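PDB 3IV6: putative Zn-dependent Alcohol Dehydrogenase from Rhodobacter sphaeroides, which binds S-adenosylmethionine in a Rossmann-like fold and, despite its name, is probably an S-adenosylmethionine-dependent methyltransferase. Local coordinates for residues K10-F21 with T203-E214. Numbering follows the deposited sequence.
Sequences KAEAWELIGNQF and TLLEWYRRRGKE. With SAM (S-adenosylmethionine), chain E.
K10 NZ is gripped by several groups: it donates to K213 O at 2.7 Å, almost in line with that carbonyl, and outside the two segments it is hydrogen-bonded to R122 O and salt-bridged to E127. The lysine chain, extended beyond CG, runs past the turn at G212. An N-terminal helix (11-15) of the Rossmann-like S-adenosylmethionine-binding fold packs nearly antiparallel on helix 203-210, their axes 8.2 Å apart at 163°. A13 CB sits on R210 CB at 3.6 Å, the small side chain letting the backbones come close. W14 lies between cofactor and protein: the ribose of SAM covers one face, and the edge of W207 meets the other in a T-shaped stack, planes at 88°. With an alanine here, the ribose is likely to lose its flat cover and the W207 edge its aromatic partner. A chi1 of -171° swings the W207 indole away from its own backbone N and across to I17, whose CG1 makes a CH-pi contact over the five-membered ring. F21 CZ approaches SAM N at 3.4 Å. R210 NE forms a salt bridge with E206 OE2 (2.8 Å), through that oxygen's anti lone pair, while L16 CG lies over one guanidinium face, 3.9 Å from R210 NH1.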
loop_
_atom_site.group_PDB
_atom_site.type_symbol
_atom_site.label_atom_id
_atom_site.label_comp_id
_atom_site.label_asym_id
_atom_site.label_seq_id
_atom_site.Cartn_x
_atom_site.Cartn_y
_atom_site.Cartn_z
ATOM N N LYS A 10 6.839 -11.214 1.826
ATOM C CA LYS A 10 6.713 -9.840 2.319
ATOM C C LYS A 10 5.781 -9.798 3.525
ATOM O O LYS A 10 5.980 -8.978 4.425
ATOM C CB LYS A 10 6.231 -8.882 1.245
ATOM C CG LYS A 10 7.267 -8.628 0.196
ATOM C CD LYS A 10 6.806 -7.600 -0.821
ATOM C CE LYS A 10 7.975 -7.104 -1.632
ATOM N NZ LYS A 10 7.678 -5.948 -2.508
ATOM N N ALA A 11 4.796 -10.693 3.574
ATOM C CA ALA A 11 3.907 -10.703 4.724
ATOM C C ALA A 11 4.698 -10.848 6.039
ATOM O O ALA A 11 4.315 -10.283 7.065
ATOM C CB ALA A 11 2.824 -11.762 4.589
ATOM N N GLU A 12 5.820 -11.563 6.000
ATOM C CA GLU A 12 6.712 -11.651 7.164
ATOM C C GLU A 12 7.140 -10.286 7.703
ATOM O O GLU A 12 7.314 -10.117 8.907
ATOM C CB GLU A 12 7.952 -12.541 6.895
ATOM C CG GLU A 12 7.712 -14.038 7.124
ATOM C CD GLU A 12 6.784 -14.296 8.318
ATOM O OE1 GLU A 12 7.265 -14.277 9.479
ATOM O OE2 GLU A 12 5.564 -14.510 8.100
ATOM N N ALA A 13 7.308 -9.312 6.820
ATOM C CA ALA A 13 7.692 -7.980 7.251
ATOM C C ALA A 13 6.622 -7.368 8.158
ATOM O O ALA A 13 6.909 -6.539 9.004
ATOM C CB ALA A 13 7.958 -7.078 6.045
ATOM N N TRP A 14 5.376 -7.764 7.999
ATOM C CA TRP A 14 4.360 -7.057 8.770
ATOM C C TRP A 14 3.914 -7.782 10.063
ATOM O O TRP A 14 3.280 -7.189 10.942
ATOM C CB TRP A 14 3.204 -6.626 7.862
ATOM C CG TRP A 14 3.681 -5.778 6.720
ATOM C CD1 TRP A 14 4.182 -6.218 5.529
ATOM C CD2 TRP A 14 3.716 -4.340 6.656
ATOM N NE1 TRP A 14 4.519 -5.151 4.723
ATOM C CE2 TRP A 14 4.233 -3.992 5.387
ATOM C CE3 TRP A 14 3.318 -3.320 7.537
ATOM C CZ2 TRP A 14 4.386 -2.655 4.982
ATOM C CZ3 TRP A 14 3.474 -2.000 7.134
ATOM C CH2 TRP A 14 4.006 -1.679 5.866
ATOM N N GLU A 15 4.288 -9.052 10.167
ATOM C CA GLU A 15 4.268 -9.795 11.420
ATOM C C GLU A 15 5.118 -9.111 12.478
ATOM O O GLU A 15 4.834 -9.197 13.673
ATOM C CB GLU A 15 4.798 -11.199 11.169
ATOM C CG GLU A 15 3.975 -11.910 10.137
ATOM C CD GLU A 15 2.550 -12.076 10.601
ATOM O OE1 GLU A 15 1.643 -11.561 9.912
ATOM O OE2 GLU A 15 2.359 -12.715 11.665
ATOM N N LEU A 16 6.156 -8.431 12.010
ATOM C CA LEU A 16 7.055 -7.650 12.837
ATOM C C LEU A 16 6.444 -6.387 13.427
ATOM O O LEU A 16 6.857 -5.952 14.506
ATOM C CB LEU A 16 8.236 -7.222 11.996
ATOM C CG LEU A 16 9.575 -7.758 12.451
ATOM C CD1 LEU A 16 10.614 -6.935 11.751
ATOM C CD2 LEU A 16 9.695 -7.624 13.957
ATOM N N ILE A 17 5.487 -5.795 12.713
ATOM C CA ILE A 17 5.027 -4.450 13.026
ATOM C C ILE A 17 3.708 -4.431 13.780
ATOM O O ILE A 17 3.623 -3.903 14.894
ATOM C CB ILE A 17 4.908 -3.570 11.767
ATOM C CG1 ILE A 17 6.281 -3.342 11.113
ATOM C CG2 ILE A 17 4.264 -2.251 12.094
ATOM C CD1 ILE A 17 7.372 -2.937 12.066
ATOM N N GLY A 18 2.675 -5.020 13.200
ATOM C CA GLY A 18 1.374 -4.989 13.844
ATOM C C GLY A 18 0.949 -3.580 14.202
ATOM O O GLY A 18 1.384 -2.604 13.609
ATOM N N ASN A 19 0.081 -3.474 15.191
ATOM C CA ASN A 19 -0.417 -2.189 15.618
ATOM C C ASN A 19 0.624 -1.079 15.858
ATOM O O ASN A 19 0.272 0.078 15.990
ATOM C CB ASN A 19 -1.366 -2.349 16.822
ATOM C CG ASN A 19 -0.692 -2.929 18.074
ATOM O OD1 ASN A 19 0.540 -2.947 18.199
ATOM N ND2 ASN A 19 -1.517 -3.379 19.022
ATOM N N GLN A 20 1.900 -1.407 15.918
ATOM C CA GLN A 20 2.907 -0.365 16.097
ATOM C C GLN A 20 2.830 0.666 14.980
ATOM O O GLN A 20 3.137 1.844 15.177
ATOM C CB GLN A 20 4.312 -0.963 16.129
ATOM C CG GLN A 20 4.612 -1.794 17.339
ATOM C CD GLN A 20 6.000 -2.359 17.288
ATOM O OE1 GLN A 20 6.974 -1.681 17.612
ATOM N NE2 GLN A 20 6.106 -3.608 16.867
ATOM N N PHE A 21 2.415 0.222 13.803
ATOM C CA PHE A 21 2.360 1.122 12.675
ATOM C C PHE A 21 1.492 2.365 12.895
ATOM O O PHE A 21 1.855 3.474 12.490
ATOM C CB PHE A 21 1.924 0.420 11.405
ATOM C CG PHE A 21 2.087 1.286 10.204
ATOM C CD1 PHE A 21 3.307 1.343 9.549
ATOM C CD2 PHE A 21 1.051 2.115 9.777
ATOM C CE1 PHE A 21 3.493 2.161 8.461
ATOM C CE2 PHE A 21 1.224 2.963 8.690
ATOM C CZ PHE A 21 2.444 2.983 8.025
ATOM N N THR A 203 14.027 -2.930 14.816
ATOM C CA THR A 203 12.756 -3.285 14.228
ATOM C C THR A 203 12.678 -2.717 12.810
ATOM O O THR A 203 12.174 -3.383 11.903
ATOM C CB THR A 203 11.551 -2.931 15.126
ATOM O OG1 THR A 203 11.707 -3.566 16.396
ATOM C CG2 THR A 203 10.268 -3.480 14.534
ATOM N N LEU A 204 13.253 -1.546 12.587
ATOM C CA LEU A 204 13.202 -0.971 11.253
ATOM C C LEU A 204 13.976 -1.823 10.265
ATOM O O LEU A 204 13.409 -2.323 9.274
ATOM C CB LEU A 204 13.692 0.476 11.261
ATOM C CG LEU A 204 12.661 1.383 11.938
ATOM C CD1 LEU A 204 13.084 2.855 11.979
ATOM C CD2 LEU A 204 11.309 1.207 11.232
ATOM N N LEU A 205 15.264 -1.985 10.565
ATOM C CA LEU A 205 16.200 -2.752 9.766
ATOM C C LEU A 205 15.557 -4.031 9.335
ATOM O O LEU A 205 15.584 -4.370 8.155
ATOM C CB LEU A 205 17.441 -3.088 10.580
ATOM C CG LEU A 205 18.604 -3.728 9.810
ATOM C CD1 LEU A 205 19.261 -2.656 8.985
ATOM C CD2 LEU A 205 19.617 -4.396 10.726
ATOM N N GLU A 206 14.968 -4.755 10.280
ATOM C CA GLU A 206 14.405 -6.055 9.935
ATOM C C GLU A 206 13.199 -5.932 9.008
ATOM O O GLU A 206 13.091 -6.642 8.001
ATOM C CB GLU A 206 14.074 -6.869 11.189
ATOM C CG GLU A 206 13.729 -8.357 10.917
ATOM C CD GLU A 206 14.848 -9.113 10.173
ATOM O OE1 GLU A 206 16.040 -8.678 10.239
ATOM O OE2 GLU A 206 14.525 -10.136 9.523
ATOM N N TRP A 207 12.296 -5.011 9.348
ATOM C CA TRP A 207 11.176 -4.639 8.493
ATOM C C TRP A 207 11.616 -4.316 7.061
ATOM O O TRP A 207 11.032 -4.782 6.088
ATOM C CB TRP A 207 10.588 -3.404 9.103
ATOM C CG TRP A 207 9.315 -2.943 8.541
ATOM C CD1 TRP A 207 8.240 -3.702 8.201
ATOM C CD2 TRP A 207 8.958 -1.594 8.296
ATOM N NE1 TRP A 207 7.234 -2.898 7.737
ATOM C CE2 TRP A 207 7.653 -1.595 7.791
ATOM C CE3 TRP A 207 9.625 -0.376 8.450
ATOM C CZ2 TRP A 207 6.991 -0.428 7.445
ATOM C CZ3 TRP A 207 8.963 0.793 8.100
ATOM C CH2 TRP A 207 7.665 0.755 7.600
ATOM N N TYR A 208 12.651 -3.500 6.936
ATOM C CA TYR A 208 13.173 -3.178 5.618
ATOM C C TYR A 208 13.710 -4.409 4.887
ATOM O O TYR A 208 13.424 -4.594 3.714
ATOM C CB TYR A 208 14.228 -2.059 5.699
ATOM C CG TYR A 208 13.613 -0.698 5.476
ATOM C CD1 TYR A 208 13.303 -0.262 4.187
ATOM C CD2 TYR A 208 13.276 0.132 6.543
ATOM C CE1 TYR A 208 12.710 0.958 3.959
ATOM C CE2 TYR A 208 12.661 1.374 6.324
ATOM C CZ TYR A 208 12.386 1.776 5.025
ATOM O OH TYR A 208 11.783 3.001 4.774
ATOM N N ARG A 209 14.482 -5.232 5.590
ATOM C CA ARG A 209 15.101 -6.405 4.984
ATOM C C ARG A 209 14.049 -7.410 4.528
ATOM O O ARG A 209 14.213 -8.073 3.503
ATOM C CB ARG A 209 16.068 -7.067 5.967
ATOM C CG ARG A 209 17.414 -6.369 6.079
ATOM C CD ARG A 209 18.159 -6.803 7.332
ATOM N NE ARG A 209 17.932 -8.211 7.642
ATOM C CZ ARG A 209 18.747 -9.197 7.280
ATOM N NH1 ARG A 209 19.848 -8.930 6.590
ATOM N NH2 ARG A 209 18.462 -10.450 7.605
ATOM N N ARG A 210 12.969 -7.516 5.294
ATOM C CA ARG A 210 11.902 -8.463 4.987
ATOM C C ARG A 210 10.984 -7.925 3.895
ATOM O O ARG A 210 10.152 -8.654 3.355
ATOM C CB ARG A 210 11.091 -8.782 6.246
ATOM C CG ARG A 210 11.912 -9.375 7.379
ATOM C CD ARG A 210 11.019 -9.994 8.442
ATOM N NE ARG A 210 11.788 -10.734 9.439
ATOM C CZ ARG A 210 11.261 -11.298 10.521
ATOM N NH1 ARG A 210 9.958 -11.206 10.750
ATOM N NH2 ARG A 210 12.036 -11.952 11.374
ATOM N N ARG A 211 11.142 -6.645 3.574
ATOM C CA ARG A 211 10.201 -5.953 2.702
ATOM C C ARG A 211 10.502 -6.229 1.233
ATOM O O ARG A 211 9.664 -5.997 0.363
ATOM C CB ARG A 211 10.230 -4.446 2.971
ATOM C CG ARG A 211 8.977 -3.912 3.645
ATOM C CD ARG A 211 9.247 -2.586 4.339
ATOM N NE ARG A 211 9.307 -1.475 3.394
ATOM C CZ ARG A 211 9.177 -0.197 3.733
ATOM N NH1 ARG A 211 8.978 0.137 5.001
ATOM N NH2 ARG A 211 9.247 0.747 2.805
ATOM N N GLY A 212 11.706 -6.725 0.965
ATOM C CA GLY A 212 12.050 -7.221 -0.355
ATOM C C GLY A 212 12.454 -6.111 -1.304
ATOM O O GLY A 212 13.164 -5.180 -0.922
ATOM N N LYS A 213 11.998 -6.209 -2.549
ATOM C CA LYS A 213 12.171 -5.131 -3.516
ATOM C C LYS A 213 11.010 -4.144 -3.453
ATOM O O LYS A 213 9.870 -4.528 -3.190
ATOM C CB LYS A 213 12.304 -5.696 -4.932
ATOM C CG LYS A 213 13.568 -6.509 -5.159
ATOM C CD LYS A 213 13.584 -7.130 -6.545
ATOM C CE LYS A 213 14.944 -7.727 -6.868
ATOM N NZ LYS A 213 15.023 -8.197 -8.279
ATOM N N GLU A 214 11.308 -2.872 -3.695
ATOM C CA GLU A 214 10.257 -1.841 -3.841
ATOM C C GLU A 214 10.572 -0.866 -4.985
ATOM O O GLU A 214 11.698 -0.406 -5.135
ATOM C CB GLU A 214 9.996 -1.090 -2.526
ATOM C CG GLU A 214 9.123 -1.881 -1.533
ATOM C CD GLU A 214 8.894 -1.141 -0.224
ATOM O OE1 GLU A 214 9.441 -0.026 -0.108
ATOM O OE2 GLU A 214 8.183 -1.658 0.681
HETATM N N SAM E . 0.560 1.266 5.842
HETATM C CA SAM E . 0.472 2.568 5.205
HETATM C C SAM E . -0.842 3.246 5.529
HETATM O O SAM E . -1.722 2.729 6.231
HETATM O OXT SAM E . -0.984 4.359 5.076
HETATM C CB SAM E . 0.726 2.472 3.705
HETATM C CG SAM E . 1.280 1.129 3.211
HETATM S SD SAM E . 0.082 -0.220 2.961
HETATM C CE SAM E . -1.475 0.471 3.591
HETATM C "C5'" SAM E . 0.628 -1.493 4.153
HETATM C "C4'" SAM E . -0.400 -2.498 4.660
HETATM O "O4'" SAM E . -0.853 -3.302 3.585
HETATM C "C3'" SAM E . 0.175 -3.471 5.674
HETATM O "O3'" SAM E . -0.845 -3.727 6.612
HETATM C "C2'" SAM E . 0.411 -4.748 4.894
HETATM O "O2'" SAM E . 0.187 -5.896 5.686
HETATM C "C1'" SAM E . -0.626 -4.677 3.787
HETATM N N9 SAM E . -0.130 -5.275 2.541
HETATM C C8 SAM E . 1.090 -5.043 1.959
HETATM N N7 SAM E . 1.188 -5.799 0.833
HETATM C C5 SAM E . 0.043 -6.520 0.673
HETATM C C6 SAM E . -0.378 -7.440 -0.307
HETATM N N6 SAM E . 0.386 -7.788 -1.345
HETATM N N1 SAM E . -1.615 -8.019 -0.167
HETATM C C2 SAM E . -2.401 -7.696 0.932
HETATM N N3 SAM E . -2.009 -6.788 1.886
HETATM C C4 SAM E . -0.794 -6.204 1.759
HETATM O O HOH W 1 7.482 -4.016 0.341
#